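Local coordinates for hypothetical protein Atu0636 (Agrobacterium tumefaciens, PDB 2OZV), which probably transfers methyl groups from S-adenosylmethionine to an oxygen of a still unidentified substrate, at residues T64-S69 / L95-T100; L189-I194 / A215-R220; E114-V119 / S157-S162; A221-H226 / T234-D239. All coordinates share one frame; numbering follows the deposited sequence. Where two conformers were deposited one is given.

Interaction 1: T64-S69 / L95-T100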
loop_
_atom_site.group_PDB
_atom_site.type_symbol
_atom_site.label_atom_id
_atom_site.label_comp_id
_atom_site.label_asym_id
_atom_site.label_seq_id
_atom_site.Cartn_x
_atom_site.Cartn_y
_atom_site.Cartn_z
ATOM N N THR B 64 12.716 -18.827 -18.895
ATOM C CA THR B 64 13.100 -18.035 -20.049
ATOM C C THR B 64 13.431 -16.639 -19.557
ATOM O O THR B 64 12.572 -15.984 -18.948
ATOM C CB THR B 64 11.986 -17.972 -21.116
ATOM O OG1 THR B 64 11.651 -19.302 -21.498
ATOM C CG2 THR B 64 12.448 -17.238 -22.398
ATOM N N LEU B 65 14.657 -16.206 -19.825
ATOM C CA LEU B 65 15.092 -14.859 -19.445
ATOM C C LEU B 65 14.995 -13.960 -20.670
ATOM O O LEU B 65 15.576 -14.261 -21.723
ATOM C CB LEU B 65 16.541 -14.839 -18.893
ATOM C CG LEU B 65 17.023 -15.731 -17.731
ATOM C CD1 LEU B 65 18.537 -15.562 -17.473
ATOM C CD2 LEU B 65 16.221 -15.486 -16.417
ATOM N N TYR B 66 14.276 -12.840 -20.532
ATOM C CA TYR B 66 14.180 -11.873 -21.631
ATOM C C TYR B 66 15.028 -10.639 -21.383
ATOM O O TYR B 66 14.928 -10.011 -20.326
ATOM C CB TYR B 66 12.723 -11.443 -21.872
ATOM C CG TYR B 66 11.869 -12.561 -22.424
ATOM C CD1 TYR B 66 11.848 -12.831 -23.797
ATOM C CD2 TYR B 66 11.060 -13.332 -21.573
ATOM C CE1 TYR B 66 11.042 -13.861 -24.330
ATOM C CE2 TYR B 66 10.245 -14.378 -22.099
ATOM C CZ TYR B 66 10.241 -14.613 -23.472
ATOM O OH TYR B 66 9.467 -15.617 -24.012
ATOM N N GLU B 67 15.830 -10.278 -22.376
ATOM C CA GLU B 67 16.673 -9.084 -22.336
ATOM C C GLU B 67 16.387 -8.240 -23.575
ATOM O O GLU B 67 16.284 -8.786 -24.682
ATOM C CB GLU B 67 18.167 -9.480 -22.347
ATOM C CG GLU B 67 18.606 -10.405 -21.200
ATOM C CD GLU B 67 18.642 -9.703 -19.846
ATOM O OE1 GLU B 67 18.275 -8.518 -19.745
ATOM O OE2 GLU B 67 19.034 -10.355 -18.870
ATOM N N ARG B 68 16.308 -6.922 -23.431
ATOM C CA ARG B 68 16.093 -6.092 -24.625
ATOM C C ARG B 68 17.335 -6.057 -25.525
ATOM O O ARG B 68 17.247 -6.226 -26.759
ATOM C CB ARG B 68 15.673 -4.661 -24.257
ATOM C CG ARG B 68 14.850 -3.896 -25.348
ATOM C CD ARG B 68 15.086 -4.307 -26.799
ATOM N NE ARG B 68 14.624 -3.253 -27.710
ATOM C CZ ARG B 68 14.794 -3.241 -29.034
ATOM N NH1 ARG B 68 14.326 -2.218 -29.743
ATOM N NH2 ARG B 68 15.423 -4.237 -29.653
ATOM N N SER B 69 18.505 -5.875 -24.931
ATOM C CA SER B 69 19.680 -5.684 -25.771
ATOM C C SER B 69 20.514 -6.939 -25.966
ATOM O O SER B 69 20.581 -7.804 -25.080
ATOM C CB SER B 69 20.577 -4.553 -25.246
ATOM O OG SER B 69 21.169 -4.909 -24.012
ATOM N N LEU B 95 16.649 -15.082 -24.132
ATOM C CA LEU B 95 16.168 -14.558 -25.409
ATOM C C LEU B 95 16.259 -13.054 -25.445
ATOM O O LEU B 95 16.013 -12.388 -24.452
ATOM C CB LEU B 95 14.719 -14.966 -25.671
ATOM C CG LEU B 95 14.437 -16.475 -25.795
ATOM C CD1 LEU B 95 12.930 -16.715 -25.893
ATOM C CD2 LEU B 95 15.180 -17.089 -26.980
ATOM N N GLU B 96 16.625 -12.540 -26.611
ATOM C CA GLU B 96 16.583 -11.107 -26.879
ATOM C C GLU B 96 15.173 -10.722 -27.303
ATOM O O GLU B 96 14.696 -11.199 -28.332
ATOM C CB GLU B 96 17.493 -10.815 -28.054
ATOM C CG GLU B 96 18.692 -10.011 -27.755
ATOM C CD GLU B 96 19.448 -9.693 -29.017
ATOM O OE1 GLU B 96 19.209 -8.611 -29.613
ATOM O OE2 GLU B 96 20.269 -10.542 -29.411
ATOM N N ALA B 97 14.514 -9.856 -26.546
ATOM C CA ALA B 97 13.178 -9.389 -26.914
ATOM C C ALA B 97 12.841 -8.113 -26.196
ATOM O O ALA B 97 13.134 -7.962 -25.016
ATOM C CB ALA B 97 12.116 -10.449 -26.595
ATOM N N ASP B 98 12.201 -7.202 -26.911
ATOM C CA ASP B 98 11.673 -5.994 -26.314
ATOM C C ASP B 98 10.322 -6.365 -25.690
ATOM O O ASP B 98 9.371 -6.658 -26.414
ATOM C CB ASP B 98 11.484 -4.951 -27.410
ATOM C CG ASP B 98 10.859 -3.666 -26.903
ATOM O OD1 ASP B 98 10.445 -3.579 -25.720
ATOM O OD2 ASP B 98 10.798 -2.718 -27.713
ATOM N N VAL B 99 10.254 -6.347 -24.356
ATOM C CA VAL B 99 9.059 -6.820 -23.628
ATOM C C VAL B 99 7.889 -5.836 -23.642
ATOM O O VAL B 99 6.824 -6.103 -23.051
ATOM C CB VAL B 99 9.376 -7.268 -22.178
ATOM C CG1 VAL B 99 10.386 -8.431 -22.183
ATOM C CG2 VAL B 99 9.849 -6.073 -21.327
ATOM N N THR B 100 8.089 -4.697 -24.307
ATOM C CA THR B 100 7.022 -3.717 -24.491
ATOM C C THR B 100 6.325 -3.889 -25.848
ATOM O O THR B 100 5.335 -3.203 -26.130
ATOM C CB THR B 100 7.518 -2.248 -24.347
ATOM O OG1 THR B 100 8.335 -1.886 -25.473
ATOM C CG2 THR B 100 8.288 -2.051 -23.051
#

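Interaction 2: L189-I194 / A215-R220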
loop_
_atom_site.group_PDB
_atom_site.type_symbol
_atom_site.label_atom_id
_atom_site.label_comp_id
_atom_site.label_asym_id
_atom_site.label_seq_id
_atom_site.Cartn_x
_atom_site.Cartn_y
_atom_site.Cartn_z
ATOM N N LEU B 189 -4.547 -9.278 -5.977
ATOM C CA LEU B 189 -3.218 -8.749 -5.597
ATOM C C LEU B 189 -2.949 -9.016 -4.141
ATOM O O LEU B 189 -3.826 -8.792 -3.275
ATOM C CB LEU B 189 -3.107 -7.237 -5.856
ATOM C CG LEU B 189 -2.647 -6.855 -7.282
ATOM C CD1 LEU B 189 -3.643 -7.298 -8.348
ATOM C CD2 LEU B 189 -2.441 -5.312 -7.369
ATOM N N GLU B 190 -1.745 -9.509 -3.877
ATOM C CA GLU B 190 -1.218 -9.566 -2.522
ATOM C C GLU B 190 -0.000 -8.678 -2.478
ATOM O O GLU B 190 0.959 -8.887 -3.257
ATOM C CB GLU B 190 -0.779 -10.989 -2.166
ATOM C CG GLU B 190 -1.921 -11.915 -1.815
ATOM C CD GLU B 190 -1.436 -13.228 -1.198
ATOM O OE1 GLU B 190 -0.214 -13.365 -0.866
ATOM O OE2 GLU B 190 -2.302 -14.088 -1.013
ATOM N N ILE B 191 -0.012 -7.702 -1.577
ATOM C CA ILE B 191 1.087 -6.735 -1.475
ATOM C C ILE B 191 1.798 -6.962 -0.156
ATOM O O ILE B 191 1.161 -6.906 0.905
ATOM C CB ILE B 191 0.527 -5.281 -1.528
ATOM C CG1 ILE B 191 -0.280 -5.055 -2.838
ATOM C CG2 ILE B 191 1.662 -4.273 -1.343
ATOM C CD1 ILE B 191 -0.945 -3.628 -2.933
ATOM N N THR B 192 3.105 -7.207 -0.215
ATOM C CA THR B 192 3.874 -7.424 0.989
ATOM C C THR B 192 4.972 -6.348 1.071
ATOM O O THR B 192 5.905 -6.329 0.255
ATOM C CB THR B 192 4.510 -8.837 0.987
ATOM O OG1 THR B 192 3.494 -9.827 0.814
ATOM C CG2 THR B 192 5.261 -9.063 2.312
ATOM N N LEU B 193 4.842 -5.439 2.035
ATOM C CA LEU B 193 5.895 -4.441 2.230
ATOM C C LEU B 193 7.106 -5.061 2.909
ATOM O O LEU B 193 6.969 -5.967 3.757
ATOM C CB LEU B 193 5.373 -3.284 3.089
ATOM C CG LEU B 193 4.443 -2.257 2.372
ATOM C CD1 LEU B 193 5.151 -1.546 1.175
ATOM C CD2 LEU B 193 3.107 -2.768 1.940
ATOM N N ILE B 194 8.277 -4.519 2.572
ATOM C CA ILE B 194 9.576 -4.989 3.058
ATOM C C ILE B 194 10.220 -3.873 3.875
ATOM O O ILE B 194 10.549 -2.823 3.326
ATOM C CB ILE B 194 10.499 -5.350 1.856
ATOM C CG1 ILE B 194 9.781 -6.259 0.856
ATOM C CG2 ILE B 194 11.796 -5.980 2.325
ATOM C CD1 ILE B 194 9.337 -7.580 1.440
ATOM N N ALA B 215 -10.767 -10.913 -7.473
ATOM C CA ALA B 215 -10.627 -10.664 -6.027
ATOM C C ALA B 215 -9.971 -9.317 -5.740
ATOM O O ALA B 215 -9.023 -8.912 -6.453
ATOM C CB ALA B 215 -9.832 -11.777 -5.367
ATOM N N ARG B 216 -10.454 -8.634 -4.701
ATOM C CA ARG B 216 -9.896 -7.349 -4.284
ATOM C C ARG B 216 -8.535 -7.537 -3.620
ATOM O O ARG B 216 -8.220 -8.617 -3.110
ATOM C CB ARG B 216 -10.847 -6.633 -3.325
ATOM C CG ARG B 216 -12.181 -6.291 -3.945
ATOM C CD ARG B 216 -12.332 -4.792 -4.115
ATOM N NE ARG B 216 -13.730 -4.402 -4.274
ATOM C CZ ARG B 216 -14.305 -4.138 -5.445
ATOM N NH1 ARG B 216 -13.601 -4.225 -6.569
ATOM N NH2 ARG B 216 -15.586 -3.791 -5.496
ATOM N N LEU B 217 -7.736 -6.477 -3.619
ATOM C CA LEU B 217 -6.390 -6.571 -3.122
ATOM C C LEU B 217 -6.307 -6.865 -1.606
ATOM O O LEU B 217 -7.264 -6.619 -0.827
ATOM C CB LEU B 217 -5.584 -5.332 -3.500
ATOM C CG LEU B 217 -5.839 -4.041 -2.739
ATOM C CD1 LEU B 217 -5.110 -3.983 -1.366
ATOM C CD2 LEU B 217 -5.310 -2.911 -3.641
ATOM N N THR B 218 -5.156 -7.380 -1.211
ATOM C CA THR B 218 -4.854 -7.733 0.172
ATOM C C THR B 218 -3.458 -7.192 0.476
ATOM O O THR B 218 -2.547 -7.360 -0.371
ATOM C CB THR B 218 -4.809 -9.296 0.253
ATOM O OG1 THR B 218 -6.133 -9.801 0.083
ATOM C CG2 THR B 218 -4.289 -9.743 1.578
ATOM N N PHE B 219 -3.257 -6.558 1.650
ATOM C CA PHE B 219 -1.900 -6.337 2.142
ATOM C C PHE B 219 -1.542 -7.434 3.115
ATOM O O PHE B 219 -2.159 -7.575 4.195
ATOM C CB PHE B 219 -1.744 -4.961 2.844
ATOM C CG PHE B 219 -1.660 -3.779 1.895
ATOM C CD1 PHE B 219 -2.822 -3.189 1.381
ATOM C CD2 PHE B 219 -0.404 -3.265 1.519
ATOM C CE1 PHE B 219 -2.746 -2.094 0.499
ATOM C CE2 PHE B 219 -0.324 -2.148 0.659
ATOM C CZ PHE B 219 -1.510 -1.584 0.148
ATOM N N ARG B 220 -0.511 -8.198 2.769
ATOM C CA ARG B 220 -0.021 -9.265 3.665
ATOM C C ARG B 220 0.734 -8.670 4.845
ATOM O O ARG B 220 1.187 -7.510 4.783
ATOM C CB ARG B 220 0.924 -10.211 2.882
ATOM C CG ARG B 220 0.240 -10.973 1.744
ATOM C CD ARG B 220 -0.680 -12.083 2.251
ATOM N NE ARG B 220 0.013 -12.980 3.188
ATOM C CZ ARG B 220 0.735 -14.048 2.829
ATOM N NH1 ARG B 220 0.843 -14.398 1.542
ATOM N NH2 ARG B 220 1.339 -14.798 3.762
HETATM O O HOH W 1 -6.031 -10.284 -2.776
HETATM O O HOH W 2 -6.659 -7.347 -6.606
HETATM O O HOH W 3 2.441 -5.580 3.577
#

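Interaction 3: E114-V119 / S157-S162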
loop_
_atom_site.group_PDB
_atom_site.type_symbol
_atom_site.label_atom_id
_atom_site.label_comp_id
_atom_site.label_asym_id
_atom_site.label_seq_id
_atom_site.Cartn_x
_atom_site.Cartn_y
_atom_site.Cartn_z
ATOM N N GLU B 114 -0.072 -16.728 -24.000
ATOM C CA GLU B 114 -0.692 -17.673 -23.066
ATOM C C GLU B 114 0.118 -18.961 -22.903
ATOM O O GLU B 114 -0.393 -20.074 -23.084
ATOM C CB GLU B 114 -2.140 -17.972 -23.489
ATOM C CG GLU B 114 -3.030 -16.756 -23.294
ATOM C CD GLU B 114 -4.453 -16.987 -23.749
ATOM O OE1 GLU B 114 -4.690 -17.067 -24.961
ATOM O OE2 GLU B 114 -5.332 -17.090 -22.890
ATOM N N HIS B 115 1.375 -18.782 -22.519
ATOM C CA HIS B 115 2.350 -19.856 -22.499
ATOM C C HIS B 115 2.941 -20.104 -21.109
ATOM O O HIS B 115 3.272 -21.240 -20.776
ATOM C CB HIS B 115 3.464 -19.517 -23.489
ATOM C CG HIS B 115 4.573 -20.518 -23.551
ATOM N ND1 HIS B 115 4.439 -21.745 -24.174
ATOM C CD2 HIS B 115 5.852 -20.450 -23.115
ATOM C CE1 HIS B 115 5.593 -22.390 -24.108
ATOM N NE2 HIS B 115 6.468 -21.623 -23.473
ATOM N N PHE B 116 3.087 -19.039 -20.307
ATOM C CA PHE B 116 3.839 -19.131 -19.053
ATOM C C PHE B 116 2.946 -19.289 -17.839
ATOM O O PHE B 116 1.886 -18.660 -17.757
ATOM C CB PHE B 116 4.715 -17.879 -18.884
ATOM C CG PHE B 116 5.862 -17.804 -19.883
ATOM C CD1 PHE B 116 7.029 -18.584 -19.704
ATOM C CD2 PHE B 116 5.768 -16.954 -21.001
ATOM C CE1 PHE B 116 8.093 -18.520 -20.614
ATOM C CE2 PHE B 116 6.822 -16.879 -21.928
ATOM C CZ PHE B 116 7.989 -17.671 -21.744
ATOM N N HIS B 117 3.380 -20.128 -16.896
ATOM C CA HIS B 117 2.674 -20.304 -15.621
ATOM C C HIS B 117 2.980 -19.171 -14.640
ATOM O O HIS B 117 2.193 -18.907 -13.731
ATOM C CB HIS B 117 3.080 -21.636 -14.999
ATOM C CG HIS B 117 2.759 -22.822 -15.876
ATOM N ND1 HIS B 117 3.727 -23.474 -16.622
ATOM C CD2 HIS B 117 1.585 -23.440 -16.150
ATOM C CE1 HIS B 117 3.157 -24.467 -17.296
ATOM N NE2 HIS B 117 1.859 -24.463 -17.030
ATOM N N HIS B 118 4.160 -18.566 -14.807
ATOM C CA HIS B 118 4.619 -17.469 -13.951
ATOM C C HIS B 118 5.319 -16.467 -14.812
ATOM O O HIS B 118 6.109 -16.823 -15.708
ATOM C CB HIS B 118 5.633 -17.977 -12.904
ATOM C CG HIS B 118 5.044 -18.940 -11.937
ATOM N ND1 HIS B 118 4.486 -18.542 -10.740
ATOM C CD2 HIS B 118 4.942 -20.296 -11.972
ATOM C CE1 HIS B 118 4.023 -19.601 -10.097
ATOM N NE2 HIS B 118 4.286 -20.677 -10.824
ATOM N N VAL B 119 5.081 -15.191 -14.529
ATOM C CA VAL B 119 5.928 -14.135 -15.059
ATOM C C VAL B 119 6.445 -13.322 -13.877
ATOM O O VAL B 119 5.657 -12.914 -13.027
ATOM C CB VAL B 119 5.177 -13.201 -16.035
ATOM C CG1 VAL B 119 6.098 -12.127 -16.562
ATOM C CG2 VAL B 119 4.607 -14.050 -17.225
ATOM N N SER B 157 0.491 -10.254 -18.902
ATOM C CA SER B 157 -0.838 -10.808 -19.108
ATOM C C SER B 157 -0.919 -11.566 -20.435
ATOM O O SER B 157 -1.431 -12.683 -20.470
ATOM C CB SER B 157 -1.902 -9.704 -19.034
ATOM O OG SER B 157 -3.197 -10.247 -19.252
ATOM N N ALA B 158 -0.400 -10.987 -21.521
ATOM C CA ALA B 158 -0.522 -11.627 -22.844
ATOM C C ALA B 158 0.161 -13.000 -22.918
ATOM O O ALA B 158 -0.329 -13.911 -23.597
ATOM C CB ALA B 158 0.027 -10.729 -23.911
ATOM N N ILE B 159 1.291 -13.132 -22.222
ATOM C CA ILE B 159 2.127 -14.336 -22.333
ATOM C C ILE B 159 1.820 -15.380 -21.269
ATOM O O ILE B 159 2.455 -16.462 -21.234
ATOM C CB ILE B 159 3.649 -13.995 -22.321
ATOM C CG1 ILE B 159 4.103 -13.526 -20.919
ATOM C CG2 ILE B 159 3.981 -12.931 -23.406
ATOM C CD1 ILE B 159 5.623 -13.212 -20.843
HETATM N N MSE B 160 0.880 -15.037 -20.385
HETATM C CA MSE B 160 0.486 -15.892 -19.265
HETATM C C MSE B 160 -0.678 -16.814 -19.610
HETATM O O MSE B 160 -1.666 -16.381 -20.193
HETATM C CB MSE B 160 0.050 -15.041 -18.074
HETATM C CG MSE B 160 -0.054 -15.841 -16.781
HETATM SE SE MSE B 160 1.692 -15.935 -15.926
HETATM C CE MSE B 160 1.760 -14.058 -15.415
ATOM N N VAL B 161 -0.601 -18.069 -19.178
ATOM C CA VAL B 161 -1.751 -18.959 -19.238
ATOM C C VAL B 161 -2.850 -18.408 -18.309
ATOM O O VAL B 161 -2.570 -17.657 -17.362
ATOM C CB VAL B 161 -1.408 -20.431 -18.845
ATOM C CG1 VAL B 161 -0.249 -20.978 -19.689
ATOM C CG2 VAL B 161 -1.083 -20.532 -17.353
ATOM N N SER B 162 -4.086 -18.778 -18.593
ATOM C CA SER B 162 -5.212 -18.410 -17.744
ATOM C C SER B 162 -4.921 -18.812 -16.289
ATOM O O SER B 162 -4.445 -19.923 -16.037
ATOM C CB SER B 162 -6.471 -19.108 -18.258
ATOM O OG SER B 162 -7.614 -18.678 -17.562
#

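Interaction 4: A221-H226 / T234-D239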
loop_
_atom_site.group_PDB
_atom_site.type_symbol
_atom_site.label_atom_id
_atom_site.label_comp_id
_atom_site.label_asym_id
_atom_site.label_seq_id
_atom_site.Cartn_x
_atom_site.Cartn_y
_atom_site.Cartn_z
ATOM N N ALA B 221 0.899 -9.441 5.920
ATOM C CA ALA B 221 1.813 -9.013 7.001
ATOM C C ALA B 221 3.177 -8.733 6.353
ATOM O O ALA B 221 3.579 -9.437 5.422
ATOM C CB ALA B 221 1.949 -10.098 8.094
ATOM N N PRO B 222 3.877 -7.709 6.827
ATOM C CA PRO B 222 5.112 -7.312 6.130
ATOM C C PRO B 222 6.259 -8.232 6.453
ATOM O O PRO B 222 6.180 -9.002 7.432
ATOM C CB PRO B 222 5.395 -5.915 6.706
ATOM C CG PRO B 222 4.873 -6.024 8.111
ATOM C CD PRO B 222 3.584 -6.820 7.973
ATOM N N LEU B 223 7.294 -8.190 5.614
ATOM C CA LEU B 223 8.565 -8.858 5.948
ATOM C C LEU B 223 9.508 -7.833 6.556
ATOM O O LEU B 223 9.664 -6.733 6.002
ATOM C CB LEU B 223 9.171 -9.483 4.709
ATOM C CG LEU B 223 8.336 -10.583 4.041
ATOM C CD1 LEU B 223 8.966 -11.001 2.720
ATOM C CD2 LEU B 223 8.224 -11.790 4.964
ATOM N N ILE B 224 10.112 -8.180 7.697
ATOM C CA ILE B 224 11.107 -7.330 8.345
ATOM C C ILE B 224 12.439 -8.029 8.120
ATOM O O ILE B 224 12.609 -9.202 8.515
ATOM C CB ILE B 224 10.818 -7.141 9.851
ATOM C CG1 ILE B 224 9.322 -6.816 10.091
ATOM C CG2 ILE B 224 11.761 -6.097 10.485
ATOM C CD1 ILE B 224 8.824 -5.469 9.571
HETATM N N MSE B 225 13.362 -7.334 7.461
HETATM C CA MSE B 225 14.649 -7.919 7.046
HETATM C C MSE B 225 15.540 -8.331 8.228
HETATM O O MSE B 225 16.103 -9.431 8.239
HETATM C CB MSE B 225 15.423 -6.918 6.187
HETATM C CG MSE B 225 14.909 -6.719 4.783
HETATM SE SE MSE B 225 15.535 -5.000 4.031
HETATM C CE MSE B 225 17.422 -4.988 4.492
ATOM N N HIS B 226 15.662 -7.435 9.202
ATOM C CA HIS B 226 16.610 -7.569 10.323
ATOM C C HIS B 226 15.970 -7.300 11.685
ATOM O O HIS B 226 15.007 -6.544 11.780
ATOM C CB HIS B 226 17.772 -6.568 10.160
ATOM C CG HIS B 226 18.498 -6.681 8.859
ATOM N ND1 HIS B 226 19.441 -7.658 8.612
ATOM C CD2 HIS B 226 18.428 -5.934 7.733
ATOM C CE1 HIS B 226 19.911 -7.515 7.385
ATOM N NE2 HIS B 226 19.307 -6.481 6.826
ATOM N N THR B 234 16.419 -11.860 9.737
ATOM C CA THR B 234 15.380 -12.560 10.489
ATOM C C THR B 234 15.200 -13.974 9.912
ATOM O O THR B 234 15.492 -14.200 8.738
ATOM C CB THR B 234 14.037 -11.775 10.508
ATOM O OG1 THR B 234 13.587 -11.536 9.167
ATOM C CG2 THR B 234 14.217 -10.444 11.191
ATOM N N PRO B 235 14.772 -14.942 10.747
ATOM C CA PRO B 235 14.793 -16.357 10.311
ATOM C C PRO B 235 14.007 -16.675 9.018
ATOM O O PRO B 235 14.539 -17.373 8.153
ATOM C CB PRO B 235 14.251 -17.104 11.534
ATOM C CG PRO B 235 14.586 -16.183 12.705
ATOM C CD PRO B 235 14.299 -14.813 12.139
ATOM N N PHE B 236 12.786 -16.153 8.859
ATOM C CA PHE B 236 12.032 -16.428 7.631
ATOM C C PHE B 236 12.748 -15.851 6.415
ATOM O O PHE B 236 12.904 -16.530 5.405
ATOM C CB PHE B 236 10.578 -15.928 7.686
ATOM C CG PHE B 236 9.760 -16.303 6.462
ATOM C CD1 PHE B 236 9.572 -17.645 6.111
ATOM C CD2 PHE B 236 9.176 -15.321 5.664
ATOM C CE1 PHE B 236 8.816 -17.995 4.984
ATOM C CE2 PHE B 236 8.419 -15.668 4.540
ATOM C CZ PHE B 236 8.235 -16.995 4.205
ATOM N N VAL B 237 13.185 -14.595 6.527
ATOM C CA VAL B 237 13.885 -13.920 5.432
ATOM C C VAL B 237 15.221 -14.598 5.132
ATOM O O VAL B 237 15.631 -14.715 3.964
ATOM C CB VAL B 237 14.065 -12.416 5.729
ATOM C CG1 VAL B 237 14.934 -11.729 4.672
ATOM C CG2 VAL B 237 12.687 -11.745 5.828
ATOM N N ASP B 238 15.887 -15.072 6.170
ATOM C CA ASP B 238 17.127 -15.794 5.948
ATOM C C ASP B 238 16.911 -17.064 5.118
ATOM O O ASP B 238 17.701 -17.337 4.211
ATOM C CB ASP B 238 17.847 -16.104 7.257
ATOM C CG ASP B 238 19.285 -16.508 7.030
ATOM O OD1 ASP B 238 20.045 -15.736 6.388
ATOM O OD2 ASP B 238 19.637 -17.617 7.461
ATOM N N ASP B 239 15.856 -17.826 5.426
ATOM C CA ASP B 239 15.434 -18.967 4.597
ATOM C C ASP B 239 15.144 -18.576 3.139
ATOM O O ASP B 239 15.537 -19.298 2.210
ATOM C CB ASP B 239 14.204 -19.656 5.194
ATOM C CG ASP B 239 14.529 -20.493 6.408
ATOM O OD1 ASP B 239 15.698 -20.912 6.545
ATOM O OD2 ASP B 239 13.609 -20.732 7.225
#

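Interaction 1: T64-S69 / L95-T100
Two neighbouring parallel strands of the central sheet, 61-67 and 92-96, meet here at their C-terminal ends, where Tyr66 pairs with Leu95 and Glu67 with Glu96. The backbone ladder starts with Leu95 N donating to Leu65 O at 2.8 Å. Glu67 N then bonds to Leu95 O, and Ala97 N to Glu67 O at 2.8 Å; the second chain leaves its strand after Glu96. The strands belong to a beta-alpha-beta crossover through helix 70-80, consistent with the Rossmann-like fold of methyltransferases, and Ser69 N-caps that helix through Met72 N. On the face carrying Tyr66, its side chain and that of Leu95 lie side by side, pointing the same way, with CE1 of Tyr66 3.8 Å from CD1 of Leu95. With CG beside the Tyr66 backbone N (chi1 -68°), the ring is directed along the second chain, where its CD1 meets Ala97 CB at 3.7 Å; the phenol oxygen is held by Gly110 O. Farther along, the bent Arg68 chain lays one guanidinium face over Asp98 CB, 3.6 Å from NE. The ion pair of Arg68 NE with Asp98 OD2 is long, 3.9 Å, and purely electrostatic. Asp98 OD1 is instead gripped by Thr100 N, forming an Asx turn, and by Thr100 OG1 at 2.7 Å, both from the same face of the carboxylate.

Interaction 2: L189-I194 / A215-R220
The Phe219 ring takes Ile191 CD1 over one face, 4.1 Å from the ring centroid and offset toward the rim, a CH-pi contact. At its edge and in its plane sits Leu193 CD2, 3.6 Å from Phe219 CD2, while Ile191 CG2 presses against Phe219 CE2 at 3.5 Å. The second flat group, the Arg220 guanidinium, is met at its edge by Glu190 OE1. NH1 of Arg220 donates to that oxygen at 2.8 Å, on its syn side but 33° out of the carboxylate plane, the oxygen itself lying in the guanidinium plane. Bends at chi2 (-73°) and chi3 (-52°) fold the arginine back alongside the glutamate, whose OE1 also lies 3.4 Å from Arg220 CD. Strands 186-195 and 218-224 run parallel, with Glu190 opposite Thr218 and Ile191 opposite Phe219. Thr218 N bonds to Leu189 O, Ile191 N to Thr218 O and Arg220 N to Ile191 O. One water joins Leu189 O to Arg216 O and Thr218 OG1, and another bridges Ile191 O, Leu193 N and Arg220 O. Strand 218-224 is outermost within the chain; Phe219 packs on Leu193 of the second subunit and also makes backbone hydrogen bonds to that subunit. The ion pair links the two strands, its further bonds, Glu190 OE2 with Asn250 N and Arg220 NH1 with Ala248 O, fasten the C-terminal tail to them, and together they probably favour a charged carboxylate.

Interaction 3: E114-V119 / S157-S162
Ala158 O, near the end of helix 148-159, accepts from Glu114 N at 2.9 Å. One residue on, Ile159 O takes two backbone donors: Phe116 N in the carbonyl plane at 2.8 Å, and His115 N from 60° above it. Phe116 also brings its ring edge to this oxygen, CD2 lying 3.4 Å from Ile159 O. The Ile159 side chain meets the edge of that ring, with CD1 3.7 Å from Phe116 CD2, and its CG1 touches Val119 CG2; CG1 reaches them from between the backbone N and carbonyl carbon (chi1 71°). Met160, a selenomethionine, pairs with Phe116 in a parallel bridge. In the conformer described, its chain, bent at chi2 and chi3, brings SE near Phe116 O and CE to Val119 CG2. Val161 N then closes the backbone ladder on Phe116 O at 2.9 Å, while its CG1 packs on Glu114 O and its CG2 on Phe116 O. The contact thus joins the exit of helix 148-159 to the beginning of strand 116-121, which lies inside the central sheet beside strand 38-42. Lys211 NZ bonds to Ser157 O of the helix and Met160 O just after it. The last carbonyls of a helix lack N-H partners from a next turn; the amides of Glu114, His115 and Phe116 supply them here, and with Lys211 probably offset the negative end of the dipole.

Interaction 4: A221-H226 / T234-D239
Thr234 makes the close-fitting part of this contact, gripping two successive carbonyls of the chain that leaves strand 218-224. Its OG1 donates to Ile224 O at only 2.6 Å, nearly in line with the carbonyl bond. Its backbone N donates to Met225 O at 2.9 Å, close to straight at 167° but tilted from the carbonyl plane. The hydroxyl stands between the backbone N and the carbonyl carbon (chi1 57°), which turns it toward Ile224, while CG2 packs against His226 C at 3.6 Å. Val237, in the first turn of the helix, adds a buried methyl: its CG2 sits 3.7 Å from Ile224 O and farther, 4.3 Å, from Leu223 CB. The outer side is looser. There the exposed Phe236 ring offers just an edge to Leu223, CD2 to CD2 at 3.7 Å, with the methyl lying in the ring plane. Between the segments the chain folds back on itself, and His226 is fixed there by ND1 bonding to Ala232 O and by stacking on Phe233. Thr234 occupies the N-cap position of helix 235-241, yet its hydroxyl is spent on the preceding strand, so the arrangement is a strand-loop-helix connection closed by side-chain and backbone bonds at the helix start.

How the interactions relate
All four contacts reach the same mixed sheet, spread from one outermost strand to the other. Interaction 1 lies at the edge formed by strand 92-96, and interaction 2 at the edge formed by strand 218-224, their centres 28 Å apart on opposite sides of the chain's centre. Interaction 3 touches interaction 1, where Tyr66 OH lies 3.4 Å from Phe116 CZ. Interactions 2 and 4 share strand 218-224: Leu223 N probably bonds to Leu193 O at 2.9 Å, and both contacts reach the second subunit. Glu67 of interaction 1 lies near, without touching, Gly44, Gly46 and Ala49, which fit a Rossmann-type glycine motif and may mark the cofactor pocket.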